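Local coordinates for galactose-binding like protein (Bacteroides thetaiotaomicron, PDB 7M1A) that binds calcium and, as the galactose-binding-like domain of a SusE-like protein, probably takes part in carbohydrate recognition by this gut bacterium, at residues F71-I76 with I168-L173; E27-G32 with V43-G48; H81-M86 with I133-I138; P88-V93 with K157-W162. All blocks are in the same frame, centred on the assembly; numbering follows the deposited sequence.

Interaction 1: F71-I76 with I168-L173; sequences FALWAI and ICFTEL. With CA (calcium ion), chain F.
F71 CE1 lies 4.1 Å from L173 CB, which comes to the F71 ring obliquely. A72 O receives a CA-H...O contact from L173 CA. L73 and L173 form an antiparallel non-hydrogen-bonded pair; with CG of L73 anti to the backbone N (chi1 -178°), its CD1 sits over one face of F170, 3.7 Å from the ring centroid. This CH-pi contact is 16° off the ring normal. With an alanine at F170 the ring face under L73 CD1 is gone, which would probably leave a gap beside the L73 methyls and let that side chain turn. W74 N donates to E172 O at 2.9 Å, and W74 O accepts from T171 N at 3.0 Å. Because T171 and E172 both face W74, the antiparallel pairing contains a classic beta bulge. Here T171 O and E172 OE1 each bind calcium at 2.3 Å, tying strand 169-176, at the bulge, to the metal site; OE2 of the same carboxylate pairs with K5. The indole edge of W74 meets E172 O near the ring plane. A75 O touches T171 CG2. At I76, a water accepts from the backbone N and donates to C169 O, while CD1 packs 4.1 Å from C169 SG.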
# COMPACT_ATOMS: atom_id res chain seq x y z
N PHE A 71 -18.17 4.15 -13.31
CA PHE A 71 -16.75 3.88 -13.20
C PHE A 71 -16.04 4.46 -14.41
O PHE A 71 -16.59 4.40 -15.53
CB PHE A 71 -16.52 2.36 -13.05
CG PHE A 71 -15.08 1.95 -13.15
CD1 PHE A 71 -14.21 2.11 -12.08
CD2 PHE A 71 -14.58 1.55 -14.40
CE1 PHE A 71 -12.89 1.68 -12.23
CE2 PHE A 71 -13.28 1.12 -14.51
CZ PHE A 71 -12.44 1.19 -13.45
N ALA A 72 -14.87 5.03 -14.20
CA ALA A 72 -14.04 5.48 -15.32
C ALA A 72 -12.59 5.13 -15.07
O ALA A 72 -12.15 5.11 -13.91
CB ALA A 72 -14.25 6.98 -15.62
N LEU A 73 -11.78 4.99 -16.11
CA LEU A 73 -10.39 4.65 -16.01
C LEU A 73 -9.66 5.32 -17.16
O LEU A 73 -10.13 5.22 -18.31
CB LEU A 73 -10.16 3.14 -15.98
CG LEU A 73 -8.70 2.64 -15.82
CD1 LEU A 73 -8.67 1.33 -15.01
CD2 LEU A 73 -7.98 2.47 -17.18
N TRP A 74 -8.48 5.89 -16.87
CA TRP A 74 -7.66 6.57 -17.89
C TRP A 74 -6.31 5.86 -17.98
O TRP A 74 -5.61 5.72 -16.98
CB TRP A 74 -7.39 8.07 -17.52
CG TRP A 74 -8.65 8.87 -17.63
CD1 TRP A 74 -8.99 9.66 -18.69
CD2 TRP A 74 -9.77 8.97 -16.68
NE1 TRP A 74 -10.20 10.27 -18.45
CE2 TRP A 74 -10.69 9.89 -17.21
CE3 TRP A 74 -10.02 8.54 -15.38
CZ2 TRP A 74 -11.86 10.30 -16.58
CZ3 TRP A 74 -11.17 8.91 -14.71
CH2 TRP A 74 -12.11 9.77 -15.32
N ALA A 75 -5.87 5.62 -19.20
CA ALA A 75 -4.51 5.25 -19.55
C ALA A 75 -3.56 6.44 -19.32
O ALA A 75 -3.96 7.62 -19.34
CB ALA A 75 -4.46 4.77 -21.00
N ILE A 76 -2.27 6.12 -19.10
CA ILE A 76 -1.27 7.18 -18.98
C ILE A 76 -1.30 7.98 -20.31
O ILE A 76 -1.44 7.42 -21.42
CB ILE A 76 0.11 6.53 -18.73
CG1 ILE A 76 0.13 5.83 -17.35
CG2 ILE A 76 1.28 7.54 -18.89
CD1 ILE A 76 1.31 4.86 -17.19
N ILE A 168 -0.46 -4.58 -16.28
CA ILE A 168 -1.31 -3.41 -16.40
C ILE A 168 -0.59 -2.15 -15.91
O ILE A 168 0.11 -2.16 -14.89
CB ILE A 168 -2.68 -3.60 -15.66
CG1 ILE A 168 -3.64 -2.43 -15.87
CG2 ILE A 168 -2.44 -3.90 -14.17
CD1 ILE A 168 -5.04 -2.68 -15.37
N CYS A 169 -0.81 -1.01 -16.60
CA CYS A 169 -0.43 0.30 -16.08
C CYS A 169 -1.55 1.28 -16.50
O CYS A 169 -2.14 1.16 -17.57
CB CYS A 169 0.93 0.74 -16.65
SG CYS A 169 1.04 0.94 -18.45
N PHE A 170 -1.77 2.31 -15.68
CA PHE A 170 -2.74 3.35 -15.98
C PHE A 170 -2.55 4.50 -14.99
O PHE A 170 -1.78 4.32 -14.00
CB PHE A 170 -4.20 2.89 -16.04
CG PHE A 170 -4.77 2.44 -14.74
CD1 PHE A 170 -4.45 1.16 -14.23
CD2 PHE A 170 -5.64 3.23 -14.01
CE1 PHE A 170 -5.00 0.70 -13.03
CE2 PHE A 170 -6.19 2.77 -12.80
CZ PHE A 170 -5.83 1.52 -12.32
N THR A 171 -3.22 5.66 -15.22
CA THR A 171 -2.94 6.85 -14.43
C THR A 171 -4.03 7.17 -13.39
O THR A 171 -3.67 7.81 -12.36
CB THR A 171 -2.66 8.09 -15.29
OG1 THR A 171 -2.36 9.20 -14.44
CG2 THR A 171 -3.83 8.51 -16.17
N GLU A 172 -5.33 6.87 -13.62
CA GLU A 172 -6.36 7.33 -12.70
C GLU A 172 -7.60 6.48 -12.92
O GLU A 172 -7.88 6.06 -14.06
CB GLU A 172 -6.73 8.82 -12.94
CG GLU A 172 -7.62 9.47 -11.88
CD GLU A 172 -6.97 9.62 -10.50
OE1 GLU A 172 -5.74 9.44 -10.36
OE2 GLU A 172 -7.69 10.02 -9.58
N LEU A 173 -8.37 6.28 -11.84
CA LEU A 173 -9.73 5.76 -11.97
C LEU A 173 -10.64 6.63 -11.14
O LEU A 173 -10.16 7.39 -10.27
CB LEU A 173 -9.81 4.25 -11.64
CG LEU A 173 -9.10 3.76 -10.38
CD1 LEU A 173 -9.83 4.30 -9.16
CD2 LEU A 173 -9.08 2.23 -10.41
CA CA F . -3.57 9.72 -11.07
O HOH W 1 -1.70 3.28 -19.31
O HOH W 2 -1.48 10.62 -11.68

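Interaction 2: E27-G32 with V43-G48; sequences EYVWNG and VGLHTG. With CA (calcium ion), chain F; EDO (1,2-ethanediol), chain E.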
# COMPACT_ATOMS: atom_id res chain seq x y z
N GLU A 27 -1.68 4.43 -4.91
CA GLU A 27 -2.38 5.65 -4.53
C GLU A 27 -2.33 6.66 -5.67
O GLU A 27 -3.11 7.59 -5.66
CB GLU A 27 -1.67 6.25 -3.30
CG GLU A 27 -1.88 5.48 -1.97
CD GLU A 27 -1.06 4.26 -1.73
OE1 GLU A 27 -0.23 3.81 -2.59
OE2 GLU A 27 -1.19 3.76 -0.55
N TYR A 28 -1.41 6.50 -6.63
CA TYR A 28 -1.38 7.46 -7.72
C TYR A 28 -2.57 7.35 -8.68
O TYR A 28 -2.74 8.30 -9.50
CB TYR A 28 -0.04 7.30 -8.49
CG TYR A 28 1.22 7.59 -7.70
CD1 TYR A 28 1.21 8.34 -6.51
CD2 TYR A 28 2.44 7.08 -8.12
CE1 TYR A 28 2.39 8.55 -5.82
CE2 TYR A 28 3.65 7.33 -7.48
CZ TYR A 28 3.61 8.12 -6.36
OH TYR A 28 4.76 8.28 -5.64
N VAL A 29 -3.34 6.24 -8.61
CA VAL A 29 -4.50 6.13 -9.50
C VAL A 29 -5.76 6.66 -8.82
O VAL A 29 -6.81 6.62 -9.42
CB VAL A 29 -4.70 4.74 -10.11
CG1 VAL A 29 -3.44 4.29 -10.84
CG2 VAL A 29 -5.22 3.69 -9.11
N TRP A 30 -5.67 7.26 -7.60
CA TRP A 30 -6.78 8.03 -7.03
C TRP A 30 -6.30 9.37 -6.45
O TRP A 30 -6.90 9.84 -5.52
CB TRP A 30 -7.62 7.16 -6.07
CG TRP A 30 -6.83 6.62 -4.91
CD1 TRP A 30 -6.42 7.30 -3.81
CD2 TRP A 30 -6.54 5.22 -4.69
NE1 TRP A 30 -5.80 6.42 -2.91
CE2 TRP A 30 -5.89 5.12 -3.41
CE3 TRP A 30 -6.77 4.03 -5.43
CZ2 TRP A 30 -5.47 3.93 -2.86
CZ3 TRP A 30 -6.37 2.84 -4.85
CH2 TRP A 30 -5.77 2.79 -3.59
N ASN A 31 -5.28 9.95 -7.09
CA ASN A 31 -4.79 11.25 -6.68
C ASN A 31 -5.49 12.41 -7.36
O ASN A 31 -5.09 13.52 -7.11
CB ASN A 31 -3.24 11.26 -6.74
CG ASN A 31 -2.73 11.27 -8.19
OD1 ASN A 31 -3.53 11.22 -9.13
ND2 ASN A 31 -1.41 11.17 -8.35
N GLY A 32 -6.52 12.17 -8.19
CA GLY A 32 -7.27 13.24 -8.87
C GLY A 32 -6.55 13.79 -10.10
O GLY A 32 -7.01 14.83 -10.61
N VAL A 43 2.68 9.31 -11.38
CA VAL A 43 1.99 9.16 -12.66
C VAL A 43 0.91 8.10 -12.68
O VAL A 43 -0.11 8.25 -13.37
CB VAL A 43 3.05 8.91 -13.78
CG1 VAL A 43 2.47 8.53 -15.13
CG2 VAL A 43 4.00 10.14 -13.88
N GLY A 44 1.14 6.99 -11.98
CA GLY A 44 0.14 5.94 -12.05
C GLY A 44 0.67 4.69 -11.36
O GLY A 44 1.61 4.76 -10.53
N LEU A 45 0.07 3.54 -11.67
CA LEU A 45 0.56 2.28 -11.20
C LEU A 45 1.02 1.46 -12.39
O LEU A 45 0.63 1.73 -13.55
CB LEU A 45 -0.45 1.53 -10.31
CG LEU A 45 -1.72 0.98 -10.99
CD1 LEU A 45 -1.49 -0.27 -11.83
CD2 LEU A 45 -2.77 0.66 -9.90
N HIS A 46 1.90 0.50 -12.10
CA HIS A 46 2.47 -0.27 -13.20
C HIS A 46 2.98 -1.61 -12.67
O HIS A 46 3.78 -1.62 -11.74
CB HIS A 46 3.64 0.54 -13.81
CG HIS A 46 4.04 0.08 -15.16
ND1 HIS A 46 4.31 -1.27 -15.49
CD2 HIS A 46 4.27 0.83 -16.27
CE1 HIS A 46 4.64 -1.28 -16.79
NE2 HIS A 46 4.61 -0.02 -17.26
N THR A 47 2.51 -2.75 -13.22
CA THR A 47 2.95 -4.05 -12.72
C THR A 47 4.25 -4.54 -13.34
O THR A 47 4.71 -5.62 -12.95
CB THR A 47 1.88 -5.12 -13.00
OG1 THR A 47 1.65 -5.27 -14.40
CG2 THR A 47 0.55 -4.78 -12.34
N GLY A 48 4.85 -3.74 -14.27
CA GLY A 48 6.08 -4.18 -14.91
C GLY A 48 5.81 -4.87 -16.24
O GLY A 48 4.74 -4.76 -16.85
CA CA F . -3.57 9.72 -11.07
C1 EDO E . 6.76 -0.73 -20.24
O1 EDO E . 5.75 0.10 -19.73
C2 EDO E . 7.58 -0.03 -21.30
O2 EDO E . 7.74 1.21 -20.74
O HOH W 2 -1.48 10.62 -11.68
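Y28 and G44 bring their backbones closest, with CA atoms 4.8 Å apart, where the 3-10 segment passes the residues leading into strand 45-46; no direct hydrogen bond joins the two segments. G44 O lies at the edge of the Y28 ring, near its plane, 3.4 Å from Y28 CD2. The next residue, V29, packs against L45: V29 CG1, anti to the carbonyl carbon (chi1 -56°), touches L45 CG at 3.7 Å and also reaches L45 N, and the two branched side chains cross at a slant. F170 and L173 of the four-stranded sheet also pack on V29, so the valine meets side chains of two neighbouring strands, 45-46 and 169-176. Further along, H46 is gripped at both nitrogens by partners lying near its ring plane. ND1 accepts from G48 N at 2.8 Å, and NE2 donates to O1 of a 1,2-ethanediol, probably from the crystallisation liquor, at 2.7 Å. Replacing H46 by alanine removes ND1, which would probably leave G48 N without its acceptor and T47-G48 freer to move.

Polar contact between the segments runs through a single water, held weakly by N31 ND2 and V43 O and bound to calcium at 2.4 Å. Y28 O and N31 OD1 bind the ion at 2.3 and 2.5 Å, while R33, T171 and E172 supply the other protein ligands. Five protein oxygens, from the 28-33 loop and from T171 and E172 near the C-terminus, and one water thus make up the site, as in calcium-binding galactose-binding-like domains.

Interaction 3: H81-M86 with I133-I138; sequences HFYNDM and IEAAKI. With EDO (1,2-ethanediol), chain E; EDO (1,2-ethanediol), chain C.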
# COMPACT_ATOMS: atom_id res chain seq x y z
N HIS A 81 1.47 5.16 -24.45
CA HIS A 81 0.52 4.36 -23.68
C HIS A 81 -0.87 4.28 -24.31
O HIS A 81 -1.63 3.41 -23.94
CB HIS A 81 0.47 4.82 -22.22
CG HIS A 81 1.77 4.64 -21.53
ND1 HIS A 81 2.65 5.64 -21.48
CD2 HIS A 81 2.27 3.62 -20.76
CE1 HIS A 81 3.72 5.27 -20.77
NE2 HIS A 81 3.52 4.03 -20.30
N PHE A 82 -1.25 5.16 -25.24
CA PHE A 82 -2.60 5.10 -25.79
C PHE A 82 -2.73 3.83 -26.66
O PHE A 82 -2.04 3.69 -27.68
CB PHE A 82 -2.90 6.33 -26.65
CG PHE A 82 -3.06 7.64 -25.93
CD1 PHE A 82 -3.55 7.69 -24.64
CD2 PHE A 82 -2.78 8.85 -26.55
CE1 PHE A 82 -3.80 8.90 -24.00
CE2 PHE A 82 -3.01 10.07 -25.92
CZ PHE A 82 -3.49 10.10 -24.61
N TYR A 83 -3.60 2.89 -26.25
CA TYR A 83 -3.80 1.65 -26.98
C TYR A 83 -2.46 0.97 -27.28
O TYR A 83 -2.21 0.46 -28.41
CB TYR A 83 -4.56 1.91 -28.30
CG TYR A 83 -5.68 2.88 -28.14
CD1 TYR A 83 -6.93 2.50 -27.62
CD2 TYR A 83 -5.50 4.22 -28.47
CE1 TYR A 83 -7.97 3.43 -27.45
CE2 TYR A 83 -6.53 5.15 -28.29
CZ TYR A 83 -7.74 4.77 -27.78
OH TYR A 83 -8.77 5.64 -27.64
N ASN A 84 -1.57 0.98 -26.26
CA ASN A 84 -0.21 0.51 -26.49
C ASN A 84 0.36 0.14 -25.11
O ASN A 84 -0.26 0.34 -24.06
CB ASN A 84 0.60 1.62 -27.20
CG ASN A 84 1.69 1.08 -28.11
OD1 ASN A 84 2.23 -0.01 -27.86
ND2 ASN A 84 2.00 1.81 -29.17
N ASP A 85 1.60 -0.34 -25.09
CA ASP A 85 2.34 -0.54 -23.85
C ASP A 85 1.54 -1.54 -22.98
O ASP A 85 0.92 -2.46 -23.52
CB ASP A 85 2.71 0.81 -23.20
CG ASP A 85 3.90 0.68 -22.26
OD1 ASP A 85 3.72 0.36 -21.04
OD2 ASP A 85 5.02 0.85 -22.72
N MSE A 86 1.57 -1.36 -21.65
CA MSE A 86 0.87 -2.28 -20.77
C MSE A 86 -0.51 -1.71 -20.41
O MSE A 86 -1.14 -2.13 -19.41
CB MSE A 86 1.65 -2.64 -19.51
CG MSE A 86 3.08 -3.08 -19.77
SE MSE A 86 3.28 -4.57 -21.02
CE MSE A 86 4.51 -3.72 -22.28
N ILE A 133 -7.40 9.61 -29.95
CA ILE A 133 -6.83 10.48 -28.91
C ILE A 133 -7.96 11.05 -28.03
O ILE A 133 -7.90 11.10 -26.79
CB ILE A 133 -5.83 11.54 -29.47
CG1 ILE A 133 -4.58 10.87 -30.07
CG2 ILE A 133 -5.41 12.51 -28.37
CD1 ILE A 133 -3.68 11.75 -30.93
N GLU A 134 -9.02 11.58 -28.65
CA GLU A 134 -10.13 12.15 -27.91
C GLU A 134 -10.70 11.09 -26.97
O GLU A 134 -10.93 11.42 -25.78
CB GLU A 134 -11.23 12.59 -28.90
CG GLU A 134 -12.46 13.16 -28.17
CD GLU A 134 -13.72 13.24 -29.04
OE1 GLU A 134 -14.20 12.18 -29.49
OE2 GLU A 134 -14.25 14.35 -29.17
N ALA A 135 -10.84 9.86 -27.47
CA ALA A 135 -11.46 8.83 -26.61
C ALA A 135 -10.57 8.58 -25.40
O ALA A 135 -11.08 8.31 -24.29
CB ALA A 135 -11.77 7.56 -27.39
N ALA A 136 -9.24 8.55 -25.60
CA ALA A 136 -8.34 8.28 -24.52
C ALA A 136 -8.32 9.40 -23.47
O ALA A 136 -8.11 9.09 -22.28
CB ALA A 136 -6.97 7.93 -25.08
N LYS A 137 -8.50 10.69 -23.84
CA LYS A 137 -8.67 11.76 -22.85
C LYS A 137 -9.99 11.60 -22.13
O LYS A 137 -9.99 11.95 -20.95
CB LYS A 137 -8.57 13.15 -23.51
CG LYS A 137 -7.32 13.26 -24.32
CD LYS A 137 -7.09 14.62 -24.99
CE LYS A 137 -5.64 14.77 -25.38
NZ LYS A 137 -5.47 15.95 -26.26
N ILE A 138 -11.08 11.09 -22.77
CA ILE A 138 -12.36 10.97 -22.09
C ILE A 138 -12.27 9.82 -21.06
O ILE A 138 -12.93 9.85 -20.03
CB ILE A 138 -13.49 10.70 -23.10
CG1 ILE A 138 -13.69 11.98 -23.93
CG2 ILE A 138 -14.78 10.21 -22.41
CD1 ILE A 138 -14.48 11.81 -25.23
C1 EDO E . 6.76 -0.73 -20.24
O1 EDO E . 5.75 0.10 -19.73
C2 EDO E . 7.58 -0.03 -21.30
O2 EDO E . 7.74 1.21 -20.74
C1 EDO C . 6.58 4.57 -17.98
O1 EDO C . 5.26 4.97 -17.76
C2 EDO C . 6.40 3.15 -17.96
O2 EDO C . 5.57 2.72 -19.02
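F82 and A136 form the tight part of this contact: A136 CB lies over one face of the phenyl ring, 3.8 Å from its centroid and 29° off the normal. That methyl is 3.5 Å from both F82 CD1 and F82 CE1, the tightest packing of the contact. The ring is brought to the helix by a first torsion that sets CG anti to the carbonyl carbon (chi1 -70°). I133 adds a lighter touch, its CG2 standing 4.2 Å from F82 CE2. Beside F82, Y83 reaches toward the helix, its OH 3.6 Å from A135 CB; the hydroxyl is hydrogen-bonded to D132 O, in the preceding turn of the same helix. A type II beta turn from H81 to N84 carries both aromatic side chains at its two central positions.

The rest of the loop turns away from helix 130-138. H81 NE2 shares a 2.7 Å hydrogen bond with O2 of one 1,2-ethanediol, while D85 OD1 meets O1 of another; both diols probably come from the crystallisation liquor. N84 OD1 accepts from D85 N at 2.9 Å, shaping the backbone on this polar side.

With no hydrogen bond between the segments, attachment of the helix to this loop rests on CH-pi and apolar contacts, supplemented by the tyrosine hydroxyl's bond to D132; the two alanines allow the aromatic groups to come close to the helix backbone.

Interaction 4: P88-V93 with K157-W162; sequences PRRYEV and KCLKNW
R89 and W162 make the main side-chain stack. The guanidinium lies flat on the indole, with centres 4.2 Å apart and planes 9° from parallel, and R89 CD sits 3.6 Å from the centroid of the six-membered ring. CG of R89 is anti to the backbone N (chi1 -180°) and the chain stays extended, carrying its aliphatic part across the indole. A water bridges R89 NH1 to N161 O at the edge of the guanidinium.

Backbone hydrogen bonds form an irregular antiparallel ladder. K160 O accepts from both R89 N and R90 N, each at 2.9 Å; R90 O receives K160 N and, weakly, L159 N. These doubled pairings are two classic beta bulges. Beyond them, E92 and K157 form a regular hydrogen-bonded pair, with reciprocal N-H...O bonds.

Among the charged groups, E92 and K157 run side by side, yet OE1 and NZ remain 4.5 Å apart. One water spans them, donating to E92 OE1 at 2.6 Å and accepting from K157 NZ at 2.8 Å. L159 CD1 packs over a face of the R90 guanidinium, 3.6 Å from NH2, and against E92 OE2. R90 NH1 is hydrogen-bonded to M115 O, and E92 OE1 also to W94 NE1. P88 CB and C158 SG make an apolar pair.

Strand 88-96 thus pairs with strands 151-158, 160-161 and 110-116, while P88 and Y91 pack on L73 of strand 70-74 in the other sheet.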
# COMPACT_ATOMS: atom_id res chain seq x y z
N PRO A 88 -4.42 -1.28 -20.19
CA PRO A 88 -5.38 -2.41 -20.23
C PRO A 88 -6.26 -2.35 -21.48
O PRO A 88 -6.65 -1.27 -21.98
CB PRO A 88 -6.19 -2.17 -18.92
CG PRO A 88 -6.11 -0.66 -18.72
CD PRO A 88 -4.71 -0.27 -19.15
N ARG A 89 -6.57 -3.55 -22.00
CA ARG A 89 -7.48 -3.65 -23.15
C ARG A 89 -8.75 -4.40 -22.75
O ARG A 89 -9.86 -3.91 -23.00
CB ARG A 89 -6.79 -4.33 -24.34
CG ARG A 89 -7.70 -4.44 -25.55
CD ARG A 89 -6.93 -4.97 -26.76
NE ARG A 89 -7.79 -5.00 -27.95
CZ ARG A 89 -7.39 -5.46 -29.13
NH1 ARG A 89 -6.17 -5.97 -29.24
NH2 ARG A 89 -8.18 -5.32 -30.19
N ARG A 90 -8.63 -5.58 -22.12
CA ARG A 90 -9.80 -6.25 -21.55
C ARG A 90 -9.56 -6.47 -20.06
O ARG A 90 -8.48 -6.94 -19.69
CB ARG A 90 -9.94 -7.64 -22.18
CG ARG A 90 -10.49 -7.55 -23.60
CD ARG A 90 -12.01 -7.37 -23.59
NE ARG A 90 -12.66 -8.55 -22.99
CZ ARG A 90 -13.25 -8.74 -21.77
NH1 ARG A 90 -13.38 -7.81 -20.81
NH2 ARG A 90 -13.69 -9.97 -21.52
N TYR A 91 -10.49 -6.00 -19.24
CA TYR A 91 -10.25 -6.04 -17.80
C TYR A 91 -11.59 -6.07 -17.09
O TYR A 91 -12.62 -5.90 -17.72
CB TYR A 91 -9.38 -4.84 -17.34
CG TYR A 91 -9.91 -3.45 -17.63
CD1 TYR A 91 -9.82 -2.87 -18.91
CD2 TYR A 91 -10.47 -2.70 -16.60
CE1 TYR A 91 -10.26 -1.57 -19.12
CE2 TYR A 91 -10.91 -1.39 -16.82
CZ TYR A 91 -10.80 -0.82 -18.08
OH TYR A 91 -11.22 0.47 -18.29
N GLU A 92 -11.53 -6.39 -15.79
CA GLU A 92 -12.77 -6.55 -15.05
C GLU A 92 -12.70 -5.78 -13.74
O GLU A 92 -11.61 -5.65 -13.15
CB GLU A 92 -13.04 -8.02 -14.69
CG GLU A 92 -13.27 -8.88 -15.92
CD GLU A 92 -13.23 -10.37 -15.65
OE1 GLU A 92 -12.87 -10.80 -14.54
OE2 GLU A 92 -13.70 -11.07 -16.52
N VAL A 93 -13.85 -5.28 -13.25
CA VAL A 93 -13.94 -4.66 -11.93
C VAL A 93 -14.80 -5.55 -11.06
O VAL A 93 -15.93 -5.88 -11.48
CB VAL A 93 -14.52 -3.21 -12.00
CG1 VAL A 93 -14.45 -2.54 -10.64
CG2 VAL A 93 -13.79 -2.42 -13.07
N LYS A 157 -8.93 -6.81 -12.37
CA LYS A 157 -8.23 -7.92 -13.02
C LYS A 157 -7.94 -7.55 -14.49
O LYS A 157 -8.86 -7.22 -15.23
CB LYS A 157 -9.12 -9.16 -12.90
CG LYS A 157 -8.56 -10.44 -13.54
CD LYS A 157 -9.64 -11.61 -13.59
CE LYS A 157 -8.94 -12.91 -13.93
NZ LYS A 157 -9.85 -14.08 -13.95
N CYS A 158 -6.66 -7.64 -14.90
CA CYS A 158 -6.28 -7.32 -16.28
C CYS A 158 -6.21 -8.62 -17.09
O CYS A 158 -5.23 -9.39 -16.95
CB CYS A 158 -4.95 -6.57 -16.31
SG CYS A 158 -4.74 -5.97 -18.01
N LEU A 159 -7.26 -8.89 -17.90
CA LEU A 159 -7.25 -10.10 -18.72
C LEU A 159 -6.27 -9.99 -19.89
O LEU A 159 -5.67 -10.99 -20.28
CB LEU A 159 -8.63 -10.37 -19.30
CG LEU A 159 -9.77 -10.48 -18.30
CD1 LEU A 159 -11.13 -10.55 -19.04
CD2 LEU A 159 -9.61 -11.72 -17.43
N LYS A 160 -6.13 -8.79 -20.47
CA LYS A 160 -5.23 -8.59 -21.60
C LYS A 160 -4.93 -7.12 -21.73
O LYS A 160 -5.89 -6.31 -21.64
CB LYS A 160 -5.84 -9.17 -22.91
CG LYS A 160 -4.94 -9.25 -24.15
CD LYS A 160 -5.74 -9.70 -25.39
CE LYS A 160 -5.90 -11.22 -25.47
NZ LYS A 160 -4.69 -11.94 -24.98
N ASN A 161 -3.66 -6.81 -21.95
CA ASN A 161 -3.33 -5.43 -22.24
C ASN A 161 -3.04 -5.23 -23.73
O ASN A 161 -3.18 -6.15 -24.53
CB ASN A 161 -2.14 -4.92 -21.41
CG ASN A 161 -0.87 -5.72 -21.62
OD1 ASN A 161 -0.58 -6.18 -22.76
ND2 ASN A 161 -0.09 -5.92 -20.58
N TRP A 162 -2.66 -4.02 -24.11
CA TRP A 162 -2.47 -3.72 -25.54
C TRP A 162 -1.21 -4.35 -26.13
O TRP A 162 -1.02 -4.24 -27.35
CB TRP A 162 -2.50 -2.19 -25.74
CG TRP A 162 -3.89 -1.64 -25.83
CD1 TRP A 162 -4.67 -1.07 -24.83
CD2 TRP A 162 -4.75 -1.79 -26.98
NE1 TRP A 162 -5.93 -0.81 -25.32
CE2 TRP A 162 -6.00 -1.24 -26.64
CE3 TRP A 162 -4.56 -2.35 -28.27
CZ2 TRP A 162 -7.06 -1.20 -27.55
CZ3 TRP A 162 -5.62 -2.32 -29.17
CH2 TRP A 162 -6.86 -1.75 -28.80
O HOH W 3 -3.98 -6.64 -27.32
O HOH W 4 -12.44 -13.36 -14.69

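Interaction 1 is the buried centre, pairing strands 70-74 and 169-176, whereas interaction 4 pairs strands of the other sheet and is partly exposed, with a guanidinium-indole stack and water-linked charged side chains where interaction 1 relies on buried apolar side chains and metal ligands. Interaction 2 is also mostly buried, a loop-to-strand packing beside the calcium; it shares the ion and one of its waters with interaction 1, and T171 OG1 bonds to V43 O between them. Interaction 3, nearer the periphery, is apolar at the helix; W74 NE1 makes a weak hydrogen bond to K137 O, and M86 O accepts from C169 N. W162 of interaction 4 packs against Y83 and N84, linking interactions 3 and 4.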